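Local coordinates for putative NADH-depentdent flavin oxidoreductase (Cupriavidus metallidurans, PDB 5OCS), which is an FMN-dependent ene-reductase of the Old Yellow Enzyme family and probably acts as an NAD(P)H dehydrogenase, at residues Val269-Ala274 with Gly301-Ala306; Val232-Trp237 with Val283-Arg288; Asn17-Ala22 with Arg332-Ala337; Asp6-Gly11 with Ala318-Ile323. All blocks are in the same frame, centred on the assembly; numbering follows the deposited sequence.

Contact 1 (Val269-Ala274 with Gly301-Ala306); sequences VSPQQA and GLITEA
Ser-270 and Leu-302 bring the two chain segments closest, with CA atoms 6.4 Å apart. The backbone of 269-274 turns here into the short helix 271-274, for which Ser-270 is the N-cap. Across the contact, 301-306 leaves strand 297-300 without regular structure: Leu-302 sits at the centre of an inverse gamma turn, closed by a weak bond from Ile-303 N to Gly-301 O, and Glu-305 is the N-cap of helix 306-314.

Pro-271 does most of the touching, and its ring crosses both partners at about a right angle. Its CD lies 3.8 Å from Leu-302 CB, and CG reaches Ile-303 CG2 at 3.9 Å. Leu-302 O is 3.7 Å from Pro-271 CD, so the proline ring touches the backbone of the turn as well as its side chains. Ile-303 holds CG1 between its backbone N and carbonyl carbon (chi1 62°), which leaves CG2 for the proline while the longer branch runs away toward Trp-333 and Ala-309.

The helix start is secured by Gln-273, whose OE1 accepts from Ser-270 N at 2.7 Å in the carbonyl plane. Glu-305 N is likewise met by the side chain of Gln-308. Farther along the loop, Thr-304 OG1 donates to the anti lone pair of Glu-305 OE2 at 2.6 Å, and OE1 of that glutamate pairs with Lys-340.

Leu-302 belongs to the FMN site, which in this chain holds no flavin; a citrate, probably from the crystallisation liquor, lies near it. The contact joins the segments that follow strands 262-265 and 297-300, at the C-terminal, cofactor-binding end of the TIM barrel.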
loop_
_atom_site.group_PDB
_atom_site.type_symbol
_atom_site.label_atom_id
_atom_site.label_comp_id
_atom_site.label_asym_id
_atom_site.label_seq_id
_atom_site.Cartn_x
_atom_site.Cartn_y
_atom_site.Cartn_z
ATOM N N VAL D 269 21.487 15.184 -14.581
ATOM C CA VAL D 269 22.020 16.069 -13.546
ATOM C C VAL D 269 21.059 15.994 -12.382
ATOM O O VAL D 269 19.904 16.476 -12.490
ATOM C CB VAL D 269 22.178 17.527 -14.034
ATOM C CG1 VAL D 269 22.801 18.388 -12.957
ATOM C CG2 VAL D 269 23.079 17.543 -15.259
ATOM N N SER D 270 21.522 15.393 -11.287
ATOM C CA SER D 270 20.705 15.318 -10.087
ATOM C C SER D 270 20.703 16.632 -9.328
ATOM O O SER D 270 21.604 17.460 -9.485
ATOM C CB SER D 270 21.201 14.223 -9.146
ATOM O OG SER D 270 22.465 14.540 -8.557
ATOM N N PRO D 271 19.740 16.780 -8.393
ATOM C CA PRO D 271 19.824 17.962 -7.539
ATOM C C PRO D 271 21.151 18.135 -6.768
ATOM O O PRO D 271 21.641 19.257 -6.654
ATOM C CB PRO D 271 18.618 17.796 -6.601
ATOM C CG PRO D 271 17.654 16.987 -7.400
ATOM C CD PRO D 271 18.509 15.998 -8.141
ATOM N N GLN D 272 21.761 17.045 -6.306
ATOM C CA GLN D 272 23.028 17.149 -5.545
ATOM C C GLN D 272 24.121 17.820 -6.379
ATOM O O GLN D 272 24.969 18.576 -5.838
ATOM C CB GLN D 272 23.498 15.771 -5.085
ATOM C CG GLN D 272 24.802 15.775 -4.268
ATOM C CD GLN D 272 24.638 16.480 -2.947
ATOM O OE1 GLN D 272 23.648 16.250 -2.231
ATOM N NE2 GLN D 272 25.595 17.359 -2.607
ATOM N N GLN D 273 24.132 17.504 -7.661
ATOM C CA GLN D 273 25.068 18.138 -8.597
ATOM C C GLN D 273 24.625 19.544 -8.936
ATOM O O GLN D 273 25.444 20.501 -8.960
ATOM C CB GLN D 273 25.131 17.324 -9.869
ATOM C CG GLN D 273 25.720 15.921 -9.693
ATOM C CD GLN D 273 25.370 15.023 -10.864
ATOM O OE1 GLN D 273 24.242 15.055 -11.339
ATOM N NE2 GLN D 273 26.323 14.195 -11.330
ATOM N N ALA D 274 23.345 19.672 -9.257
ATOM C CA ALA D 274 22.818 20.919 -9.837
ATOM C C ALA D 274 22.843 22.107 -8.900
ATOM O O ALA D 274 23.122 23.248 -9.333
ATOM C CB ALA D 274 21.395 20.701 -10.317
ATOM N N GLY D 301 11.776 14.972 -10.145
ATOM C CA GLY D 301 12.435 15.398 -8.938
ATOM C C GLY D 301 13.123 14.223 -8.261
ATOM O O GLY D 301 12.443 13.391 -7.603
ATOM N N LEU D 302 14.453 14.152 -8.370
ATOM C CA LEU D 302 15.209 13.077 -7.705
ATOM C C LEU D 302 15.484 13.520 -6.290
ATOM O O LEU D 302 16.612 13.798 -5.927
ATOM C CB LEU D 302 16.507 12.760 -8.476
ATOM C CG LEU D 302 16.301 12.330 -9.923
ATOM C CD1 LEU D 302 17.689 12.092 -10.533
ATOM C CD2 LEU D 302 15.420 11.105 -10.108
ATOM N N ILE D 303 14.410 13.608 -5.502
ATOM C CA ILE D 303 14.410 14.169 -4.177
ATOM C C ILE D 303 13.726 13.244 -3.204
ATOM O O ILE D 303 12.988 12.346 -3.612
ATOM C CB ILE D 303 13.742 15.566 -4.170
ATOM C CG1 ILE D 303 12.268 15.485 -4.608
ATOM C CG2 ILE D 303 14.499 16.508 -5.095
ATOM C CD1 ILE D 303 11.304 15.160 -3.484
ATOM N N THR D 304 13.980 13.452 -1.914
ATOM C CA THR D 304 13.318 12.660 -0.866
ATOM C C THR D 304 12.600 13.526 0.166
ATOM O O THR D 304 11.752 13.020 0.878
ATOM C CB THR D 304 14.317 11.744 -0.112
ATOM O OG1 THR D 304 15.250 12.574 0.611
ATOM C CG2 THR D 304 15.072 10.817 -1.110
ATOM N N GLU D 305 12.941 14.807 0.272
ATOM C CA GLU D 305 12.399 15.658 1.363
ATOM C C GLU D 305 11.346 16.635 0.887
ATOM O O GLU D 305 11.459 17.226 -0.181
ATOM C CB GLU D 305 13.533 16.440 2.038
ATOM C CG GLU D 305 14.697 15.593 2.528
ATOM C CD GLU D 305 14.265 14.411 3.385
ATOM O OE1 GLU D 305 13.615 14.604 4.461
ATOM O OE2 GLU D 305 14.545 13.260 2.974
ATOM N N ALA D 306 10.328 16.862 1.731
ATOM C CA ALA D 306 9.275 17.806 1.439
ATOM C C ALA D 306 9.822 19.180 1.083
ATOM O O ALA D 306 9.342 19.802 0.136
ATOM C CB ALA D 306 8.321 17.943 2.609
#

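Contact 2 (Val232-Trp237 with Val283-Arg288); sequences VSATDW and VPYAQR
Ala-234 CB presses against the root of Tyr-285, only 3.3 Å from its CB, a tight fit for two aliphatic carbons. The same methyl also reaches the near part of the ring, at 3.5 Å from Tyr-285 CD2. Further out along the tyrosine, Thr-235 CG2 comes within 3.8 Å of Tyr-285 CZ and makes an off-centre CH-pi contact: the methyl carbon is 4.2 Å from the ring centroid, 30° off the ring normal. Two successive residues therefore follow the tyrosine from its first carbon toward its phenol end, and the contact across the two segments is apolar throughout.

The threonine is turned to suit this division. OG1 stands anti to its own backbone N (chi1 -178°) and donates to Asp-236 O at 2.8 Å, in the carbonyl plane and on a lone pair. That bond helps hold the rotation in which CG2 is directed at the tyrosine ring.

In the next shell, Ala-234 O accepts from Thr-247 OG1 of helix 244-256, while the alanine side chain also packs on Val-264 of strand 262-265. Asp-236 OD2 accepts from the backbone N of Trp-242. Helix 284-293, which carries the tyrosine, starts after the N-cap Val-283, whose backbone N is bonded to Glu-317, and rests on strand 297-300 through Ala-286.

The arrangement belongs to the beta/alpha barrel: the connection leaving the C-terminal end of strand 228-233 meets the first turn of a helix that packs around the outside of the sheet.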
loop_
_atom_site.group_PDB
_atom_site.type_symbol
_atom_site.label_atom_id
_atom_site.label_comp_id
_atom_site.label_asym_id
_atom_site.label_seq_id
_atom_site.Cartn_x
_atom_site.Cartn_y
_atom_site.Cartn_z
ATOM N N VAL D 232 10.012 14.165 -22.009
ATOM C CA VAL D 232 11.192 14.505 -22.811
ATOM C C VAL D 232 12.423 14.491 -21.946
ATOM O O VAL D 232 12.390 14.960 -20.810
ATOM C CB VAL D 232 11.054 15.909 -23.443
ATOM C CG1 VAL D 232 12.283 16.247 -24.299
ATOM C CG2 VAL D 232 9.779 16.017 -24.298
ATOM N N SER D 233 13.527 13.938 -22.470
ATOM C CA SER D 233 14.798 14.038 -21.763
ATOM C C SER D 233 15.400 15.410 -21.948
ATOM O O SER D 233 15.507 15.835 -23.076
ATOM C CB SER D 233 15.787 13.018 -22.324
ATOM O OG SER D 233 17.024 13.187 -21.653
ATOM N N ALA D 234 15.794 16.102 -20.875
ATOM C CA ALA D 234 16.326 17.465 -21.026
ATOM C C ALA D 234 17.491 17.513 -21.997
ATOM O O ALA D 234 17.594 18.454 -22.795
ATOM C CB ALA D 234 16.753 18.010 -19.685
ATOM N N THR D 235 18.385 16.532 -21.865
ATOM C CA THR D 235 19.602 16.465 -22.661
ATOM C C THR D 235 20.272 15.091 -22.505
ATOM O O THR D 235 20.104 14.418 -21.483
ATOM C CB THR D 235 20.604 17.591 -22.268
ATOM O OG1 THR D 235 21.776 17.534 -23.114
ATOM C CG2 THR D 235 21.054 17.498 -20.804
ATOM N N ASP D 236 21.044 14.699 -23.511
ATOM C CA ASP D 236 22.008 13.615 -23.384
ATOM C C ASP D 236 23.229 14.127 -22.604
ATOM O O ASP D 236 23.488 15.345 -22.506
ATOM C CB ASP D 236 22.439 13.048 -24.747
ATOM C CG ASP D 236 21.319 12.328 -25.491
ATOM O OD1 ASP D 236 20.294 11.961 -24.894
ATOM O OD2 ASP D 236 21.481 12.132 -26.698
ATOM N N TRP D 237 23.967 13.178 -22.043
ATOM C CA TRP D 237 25.205 13.448 -21.307
ATOM C C TRP D 237 26.376 13.583 -22.325
ATOM O O TRP D 237 27.412 14.172 -22.036
ATOM C CB TRP D 237 25.370 12.298 -20.272
ATOM C CG TRP D 237 26.664 12.153 -19.574
ATOM C CD1 TRP D 237 27.066 12.785 -18.414
ATOM C CD2 TRP D 237 27.729 11.258 -19.927
ATOM N NE1 TRP D 237 28.335 12.372 -18.056
ATOM C CE2 TRP D 237 28.766 11.436 -18.965
ATOM C CE3 TRP D 237 27.920 10.339 -20.974
ATOM C CZ2 TRP D 237 29.982 10.718 -19.023
ATOM C CZ3 TRP D 237 29.137 9.621 -21.036
ATOM C CH2 TRP D 237 30.150 9.824 -20.066
ATOM N N VAL D 283 16.356 21.583 -10.504
ATOM C CA VAL D 283 15.958 21.034 -11.824
ATOM C C VAL D 283 16.174 22.136 -12.878
ATOM O O VAL D 283 15.244 22.749 -13.380
ATOM C CB VAL D 283 14.517 20.447 -11.771
ATOM C CG1 VAL D 283 14.568 19.162 -10.958
ATOM C CG2 VAL D 283 13.492 21.402 -11.136
ATOM N N PRO D 284 17.450 22.416 -13.189
ATOM C CA PRO D 284 17.712 23.581 -14.046
ATOM C C PRO D 284 17.121 23.535 -15.469
ATOM O O PRO D 284 16.748 24.592 -16.073
ATOM C CB PRO D 284 19.260 23.654 -14.073
ATOM C CG PRO D 284 19.719 22.311 -13.683
ATOM C CD PRO D 284 18.683 21.775 -12.730
ATOM N N TYR D 285 17.026 22.326 -16.024
ATOM C CA TYR D 285 16.543 22.191 -17.356
ATOM C C TYR D 285 15.030 22.407 -17.365
ATOM O O TYR D 285 14.516 23.080 -18.231
ATOM C CB TYR D 285 16.916 20.847 -17.930
ATOM C CG TYR D 285 18.417 20.639 -17.980
ATOM C CD1 TYR D 285 19.262 21.602 -18.572
ATOM C CD2 TYR D 285 19.003 19.492 -17.437
ATOM C CE1 TYR D 285 20.647 21.397 -18.636
ATOM C CE2 TYR D 285 20.377 19.298 -17.475
ATOM C CZ TYR D 285 21.194 20.233 -18.117
ATOM O OH TYR D 285 22.577 20.055 -18.144
ATOM N N ALA D 286 14.346 21.851 -16.373
ATOM C CA ALA D 286 12.897 22.044 -16.245
ATOM C C ALA D 286 12.619 23.541 -16.031
ATOM O O ALA D 286 11.710 24.097 -16.630
ATOM C CB ALA D 286 12.337 21.214 -15.088
ATOM N N GLN D 287 13.454 24.189 -15.229
ATOM C CA GLN D 287 13.319 25.628 -14.962
ATOM C C GLN D 287 13.355 26.449 -16.250
ATOM O O GLN D 287 12.540 27.374 -16.484
ATOM C CB GLN D 287 14.391 26.081 -13.960
ATOM C CG GLN D 287 14.265 27.523 -13.445
ATOM C CD GLN D 287 14.720 28.599 -14.431
ATOM O OE1 GLN D 287 15.532 28.357 -15.322
ATOM N NE2 GLN D 287 14.127 29.772 -14.319
ATOM N N ARG D 288 14.301 26.102 -17.106
ATOM C CA ARG D 288 14.460 26.819 -18.342
ATOM C C ARG D 288 13.317 26.528 -19.294
ATOM O O ARG D 288 12.822 27.430 -19.929
ATOM C CB ARG D 288 15.775 26.469 -18.995
ATOM C CG ARG D 288 16.014 27.263 -20.272
ATOM C CD ARG D 288 17.407 26.972 -20.745
ATOM N NE ARG D 288 17.651 27.525 -22.069
ATOM C CZ ARG D 288 18.755 27.299 -22.764
ATOM N NH1 ARG D 288 19.717 26.552 -22.245
ATOM N NH2 ARG D 288 18.889 27.829 -23.974
#

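Contact 3 (Asn17-Ala22 with Arg332-Ala337); sequences NRIAIA and RWPWHA
The outer layer of the TIM barrel is joined to its first strand where Ile-19, on strand 19-21, meets Trp-333 and Pro-334 in the first turn of helix 333-341. The contact is buried and apolar. Ile-19 CD1 makes the nearest approaches to both helix residues: it lies 3.8 Å from Trp-333 CZ3 and 3.9 Å from Pro-334 CB.

The isoleucine meets the indole at its rim, near the ring plane, not over a face. One face of the indole is taken by Ala-337 CB from the next turn of the same helix, 3.7 Å above the plane and offset toward the rim. Ile-19 can reach so far because its longer branch is extended (chi2 160°). Trp-333 sends its ring toward the strand with CG anti to the backbone N (chi1 -168°), and its NE1 donates to Thr-304 O, which ties the ring to the loop after strand 297-300.

Just ahead of the strand, Asn-17 forms an Asx turn: OD1 accepts from Ile-19 N at 3.0 Å, with the donor tilted 17° from the carbonyl plane. Its amide nitrogen donates to Gly-49 O. At the helix start the N-cap Arg-332 reaches the second subunit, bonding to Gln-44 and to the backbone oxygen of Leu-328 there.

The direct contact is van der Waals packing of buried carbon atoms, with no polar group of the touching side chains at the interface. Polar bonds act one step back: the NE1 bond to Thr-304 O helps fix the indole, and the Asx turn helps hold the backbone from which Ile-19 projects.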
loop_
_atom_site.group_PDB
_atom_site.type_symbol
_atom_site.label_atom_id
_atom_site.label_comp_id
_atom_site.label_asym_id
_atom_site.label_seq_id
_atom_site.Cartn_x
_atom_site.Cartn_y
_atom_site.Cartn_z
ATOM N N ASN D 17 -2.917 18.690 -5.688
ATOM C CA ASN D 17 -1.669 19.336 -5.337
ATOM C C ASN D 17 -0.675 19.137 -6.486
ATOM O O ASN D 17 -1.073 18.619 -7.496
ATOM C CB ASN D 17 -1.130 18.797 -4.019
ATOM C CG ASN D 17 -1.024 17.278 -4.016
ATOM O OD1 ASN D 17 -0.362 16.710 -4.859
ATOM N ND2 ASN D 17 -1.694 16.620 -3.049
ATOM N N ARG D 18 0.573 19.574 -6.320
ATOM C CA ARG D 18 1.540 19.568 -7.396
ATOM C C ARG D 18 2.389 18.314 -7.420
ATOM O O ARG D 18 3.357 18.259 -8.174
ATOM C CB ARG D 18 2.409 20.806 -7.301
ATOM C CG ARG D 18 1.577 22.075 -7.533
ATOM C CD ARG D 18 2.481 23.259 -7.249
ATOM N NE ARG D 18 1.667 24.475 -7.331
ATOM C CZ ARG D 18 1.381 25.144 -8.444
ATOM N NH1 ARG D 18 1.935 24.832 -9.593
ATOM N NH2 ARG D 18 0.549 26.184 -8.370
ATOM N N ILE D 19 1.991 17.283 -6.640
ATOM C CA ILE D 19 2.744 16.033 -6.540
ATOM C C ILE D 19 2.234 15.027 -7.538
ATOM O O ILE D 19 1.053 14.718 -7.532
ATOM C CB ILE D 19 2.691 15.423 -5.117
ATOM C CG1 ILE D 19 3.222 16.404 -4.070
ATOM C CG2 ILE D 19 3.528 14.157 -5.042
ATOM C CD1 ILE D 19 2.750 16.069 -2.683
ATOM N N ALA D 20 3.121 14.540 -8.412
ATOM C CA ALA D 20 2.782 13.471 -9.351
ATOM C C ALA D 20 3.581 12.238 -9.000
ATOM O O ALA D 20 4.780 12.345 -8.660
ATOM C CB ALA D 20 3.073 13.897 -10.786
ATOM N N ILE D 21 2.949 11.057 -9.105
ATOM C CA ILE D 21 3.633 9.807 -8.910
ATOM C C ILE D 21 4.165 9.403 -10.263
ATOM O O ILE D 21 3.382 9.230 -11.197
ATOM C CB ILE D 21 2.739 8.703 -8.316
ATOM C CG1 ILE D 21 2.277 9.110 -6.943
ATOM C CG2 ILE D 21 3.502 7.374 -8.218
ATOM C CD1 ILE D 21 1.150 8.277 -6.433
ATOM N N ALA D 22 5.491 9.227 -10.351
ATOM C CA ALA D 22 6.160 9.018 -11.629
ATOM C C ALA D 22 5.827 7.635 -12.157
ATOM O O ALA D 22 5.595 6.739 -11.364
ATOM C CB ALA D 22 7.690 9.147 -11.476
ATOM N N ARG D 332 3.363 6.765 1.596
ATOM C CA ARG D 332 2.662 7.854 2.228
ATOM C C ARG D 332 3.428 9.192 2.131
ATOM O O ARG D 332 3.128 10.154 2.896
ATOM C CB ARG D 332 2.397 7.530 3.703
ATOM C CG ARG D 332 1.721 6.177 3.939
ATOM C CD ARG D 332 0.313 6.081 3.372
ATOM N NE ARG D 332 -0.274 4.910 4.015
ATOM C CZ ARG D 332 -0.483 3.715 3.483
ATOM N NH1 ARG D 332 -0.395 3.496 2.187
ATOM N NH2 ARG D 332 -0.885 2.734 4.292
ATOM N N TRP D 333 4.400 9.282 1.223
ATOM C CA TRP D 333 5.200 10.498 1.078
ATOM C C TRP D 333 4.380 11.799 1.067
ATOM O O TRP D 333 4.746 12.770 1.790
ATOM C CB TRP D 333 6.106 10.422 -0.170
ATOM C CG TRP D 333 7.172 11.512 -0.216
ATOM C CD1 TRP D 333 8.438 11.402 0.226
ATOM C CD2 TRP D 333 7.027 12.858 -0.708
ATOM N NE1 TRP D 333 9.113 12.585 0.054
ATOM C CE2 TRP D 333 8.279 13.495 -0.529
ATOM C CE3 TRP D 333 5.977 13.571 -1.310
ATOM C CZ2 TRP D 333 8.514 14.812 -0.907
ATOM C CZ3 TRP D 333 6.206 14.909 -1.688
ATOM C CH2 TRP D 333 7.478 15.502 -1.471
ATOM N N PRO D 334 3.252 11.841 0.341
ATOM C CA PRO D 334 2.506 13.103 0.345
ATOM C C PRO D 334 1.885 13.391 1.705
ATOM O O PRO D 334 1.821 14.565 2.113
ATOM C CB PRO D 334 1.444 12.925 -0.753
ATOM C CG PRO D 334 1.965 11.757 -1.607
ATOM C CD PRO D 334 2.688 10.877 -0.634
ATOM N N TRP D 335 1.474 12.361 2.455
ATOM C CA TRP D 335 1.017 12.641 3.842
ATOM C C TRP D 335 2.147 13.271 4.723
ATOM O O TRP D 335 1.960 14.266 5.468
ATOM C CB TRP D 335 0.595 11.380 4.549
ATOM C CG TRP D 335 -0.516 10.585 3.945
ATOM C CD1 TRP D 335 -1.121 10.745 2.735
ATOM C CD2 TRP D 335 -1.095 9.422 4.544
ATOM N NE1 TRP D 335 -2.092 9.774 2.568
ATOM C CE2 TRP D 335 -2.100 8.965 3.680
ATOM C CE3 TRP D 335 -0.888 8.763 5.767
ATOM C CZ2 TRP D 335 -2.869 7.824 3.977
ATOM C CZ3 TRP D 335 -1.641 7.651 6.054
ATOM C CH2 TRP D 335 -2.624 7.197 5.159
ATOM N N HIS D 336 3.326 12.681 4.609
ATOM C CA HIS D 336 4.500 13.086 5.388
ATOM C C HIS D 336 4.953 14.466 4.981
ATOM O O HIS D 336 5.277 15.280 5.887
ATOM C CB HIS D 336 5.576 12.046 5.302
ATOM C CG HIS D 336 5.126 10.726 5.809
ATOM N ND1 HIS D 336 5.644 9.533 5.358
ATOM C CD2 HIS D 336 4.117 10.410 6.653
ATOM C CE1 HIS D 336 5.028 8.533 5.971
ATOM N NE2 HIS D 336 4.101 9.045 6.775
ATOM N N ALA D 337 4.858 14.764 3.677
ATOM C CA ALA D 337 5.149 16.111 3.192
ATOM C C ALA D 337 4.151 17.171 3.696
ATOM O O ALA D 337 4.538 18.310 4.100
ATOM C CB ALA D 337 5.280 16.156 1.664
#

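Contact 4 (Asp6-Gly11 with Ala318-Ile323); sequences DPYRIG and ADIISI
Tyr-8 lays its ring against the start of strand 320-323, where it overlaps Asp-319 and Ile-320. The backbone oxygen of Asp-319 lies over one face of the ring, and the phenol end runs on to the aspartate side chain, with Tyr-8 OH 3.3 Å from Asp-319 CB. Ring and carboxylate planes are only 14° apart, so the two flat groups lie nearly parallel although the side chains themselves cross at a slant. The hydroxyl stays 3.7 Å from Asp-319 OD2, too far for a hydrogen bond.

The carboxylate is engaged by other groups: OD1 forms a salt bridge with Lys-290 and OD2 accepts from Thr-297 N. The carbonyl oxygen of Asp-319 takes a bond from Arg-18, whose side chain also packs on Tyr-8. This buried aspartate is thus held by several partners, with both carboxylate oxygens and the backbone oxygen bonded.

Apolar contacts complete the junction. Ile-320 CG1 approaches Tyr-8 CD2 to 3.7 Å, and its terminal CD1 goes on to Ile-10 CG2, 3.6 Å away, where the two isoleucines cross at about a right angle. Ile-10 places CG1 between its backbone N and carbonyl carbon (chi1 47°), and CG2 is the branch that reaches the barrel strand. Leu-15, from the partner strand of the hairpin, touches both isoleucines, and Met-298 does the same from strand 297-300.

Tyr-8 and Ile-10 both belong to the antiparallel hairpin of strands 8-10 and 13-15, which covers the N-terminal end of the barrel as in other Old Yellow Enzymes, away from the flavin-binding end.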
loop_
_atom_site.group_PDB
_atom_site.type_symbol
_atom_site.label_atom_id
_atom_site.label_comp_id
_atom_site.label_asym_id
_atom_site.label_seq_id
_atom_site.Cartn_x
_atom_site.Cartn_y
_atom_site.Cartn_z
ATOM N N ASP D 6 -0.595 23.581 -3.356
ATOM C CA ASP D 6 -1.607 24.281 -4.111
ATOM C C ASP D 6 -2.283 23.344 -5.079
ATOM O O ASP D 6 -1.605 22.531 -5.732
ATOM C CB ASP D 6 -1.020 25.367 -4.985
ATOM C CG ASP D 6 -0.444 26.510 -4.217
ATOM O OD1 ASP D 6 -0.696 26.656 -3.018
ATOM O OD2 ASP D 6 0.281 27.271 -4.872
ATOM N N PRO D 7 -3.612 23.472 -5.226
ATOM C CA PRO D 7 -4.278 22.821 -6.348
ATOM C C PRO D 7 -3.704 23.271 -7.655
ATOM O O PRO D 7 -3.136 24.360 -7.766
ATOM C CB PRO D 7 -5.733 23.297 -6.225
ATOM C CG PRO D 7 -5.896 23.586 -4.802
ATOM C CD PRO D 7 -4.573 24.125 -4.329
ATOM N N TYR D 8 -3.806 22.427 -8.665
ATOM C CA TYR D 8 -3.328 22.793 -9.979
ATOM C C TYR D 8 -4.209 22.071 -10.976
ATOM O O TYR D 8 -5.193 21.433 -10.571
ATOM C CB TYR D 8 -1.844 22.449 -10.091
ATOM C CG TYR D 8 -1.126 23.081 -11.251
ATOM C CD1 TYR D 8 -0.967 24.457 -11.349
ATOM C CD2 TYR D 8 -0.606 22.294 -12.273
ATOM C CE1 TYR D 8 -0.293 25.026 -12.417
ATOM C CE2 TYR D 8 0.054 22.865 -13.351
ATOM C CZ TYR D 8 0.207 24.226 -13.413
ATOM O OH TYR D 8 0.870 24.744 -14.509
ATOM N N ARG D 9 -3.917 22.240 -12.252
ATOM C CA ARG D 9 -4.739 21.777 -13.349
ATOM C C ARG D 9 -3.839 21.541 -14.562
ATOM O O ARG D 9 -2.915 22.336 -14.818
ATOM C CB ARG D 9 -5.751 22.857 -13.699
ATOM C CG ARG D 9 -6.820 22.432 -14.692
ATOM C CD ARG D 9 -7.805 23.550 -15.054
ATOM N NE ARG D 9 -7.174 24.822 -15.418
ATOM C CZ ARG D 9 -6.477 25.071 -16.535
ATOM N NH1 ARG D 9 -6.259 24.129 -17.459
ATOM N NH2 ARG D 9 -5.966 26.286 -16.723
ATOM N N ILE D 10 -4.114 20.463 -15.290
ATOM C CA ILE D 10 -3.502 20.191 -16.590
ATOM C C ILE D 10 -4.650 19.903 -17.538
ATOM O O ILE D 10 -5.428 18.992 -17.303
ATOM C CB ILE D 10 -2.465 19.054 -16.537
ATOM C CG1 ILE D 10 -2.986 17.829 -15.778
ATOM C CG2 ILE D 10 -1.193 19.558 -15.864
ATOM C CD1 ILE D 10 -2.106 16.600 -15.892
ATOM N N GLY D 11 -4.810 20.738 -18.563
ATOM C CA GLY D 11 -5.993 20.689 -19.394
ATOM C C GLY D 11 -7.224 20.932 -18.548
ATOM O O GLY D 11 -7.261 21.877 -17.795
ATOM N N ALA D 318 9.384 24.430 -11.564
ATOM C CA ALA D 318 8.429 23.525 -12.198
ATOM C C ALA D 318 7.044 23.809 -11.630
ATOM O O ALA D 318 6.932 24.401 -10.555
ATOM C CB ALA D 318 8.819 22.055 -11.969
ATOM N N ASP D 319 6.013 23.398 -12.353
ATOM C CA ASP D 319 4.629 23.489 -11.887
ATOM C C ASP D 319 4.139 22.228 -11.194
ATOM O O ASP D 319 3.273 22.301 -10.313
ATOM C CB ASP D 319 3.739 23.787 -13.073
ATOM C CG ASP D 319 4.209 24.994 -13.831
ATOM O OD1 ASP D 319 4.232 26.044 -13.167
ATOM O OD2 ASP D 319 4.583 24.890 -15.009
ATOM N N ILE D 320 4.691 21.093 -11.602
ATOM C CA ILE D 320 4.360 19.793 -11.026
ATOM C C ILE D 320 5.685 19.074 -10.832
ATOM O O ILE D 320 6.604 19.214 -11.672
ATOM C CB ILE D 320 3.452 19.010 -11.980
ATOM C CG1 ILE D 320 2.075 19.691 -12.079
ATOM C CG2 ILE D 320 3.326 17.559 -11.517
ATOM C CD1 ILE D 320 1.231 19.150 -13.193
ATOM N N ILE D 321 5.823 18.345 -9.724
ATOM C CA ILE D 321 7.028 17.591 -9.476
ATOM C C ILE D 321 6.635 16.142 -9.501
ATOM O O ILE D 321 5.726 15.735 -8.750
ATOM C CB ILE D 321 7.781 17.956 -8.174
ATOM C CG1 ILE D 321 9.010 17.021 -7.945
ATOM C CG2 ILE D 321 6.870 17.964 -6.940
ATOM C CD1 ILE D 321 9.905 17.471 -6.819
ATOM N N SER D 322 7.321 15.355 -10.320
ATOM C CA SER D 322 7.133 13.909 -10.276
ATOM C C SER D 322 8.145 13.232 -9.364
ATOM O O SER D 322 9.326 13.566 -9.370
ATOM C CB SER D 322 7.116 13.288 -11.686
ATOM O OG SER D 322 8.391 13.277 -12.327
ATOM N N ILE D 323 7.661 12.276 -8.571
ATOM C CA ILE D 323 8.482 11.608 -7.575
ATOM C C ILE D 323 8.411 10.114 -7.781
ATOM O O ILE D 323 7.330 9.573 -7.975
ATOM C CB ILE D 323 8.058 11.984 -6.160
ATOM C CG1 ILE D 323 8.265 13.478 -5.910
ATOM C CG2 ILE D 323 8.923 11.265 -5.138
ATOM C CD1 ILE D 323 7.599 13.979 -4.664
#

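From the N terminus, the chain first passes 6-11 and 17-22, whose partners lie more than 300 residues later. Contact 4 closes at 318-323 and contact 3 at 332-337, so these two long loops cross, joining the N-terminal hairpin and first barrel strand to the last strand and the helix beyond it. Backbone bonds from Ala-20 to Ile-321 and Ile-323 link them directly and seal the barrel. Contacts 2 and 1 fall within both loops. They also cross each other: 232-237 and 269-274 come first, then 283-288 and 301-306, tying the loops after successive barrel strands to each other and to helix 284-293. Gly-301 N bonds Ser-322 O, connecting contact 1 to contact 4.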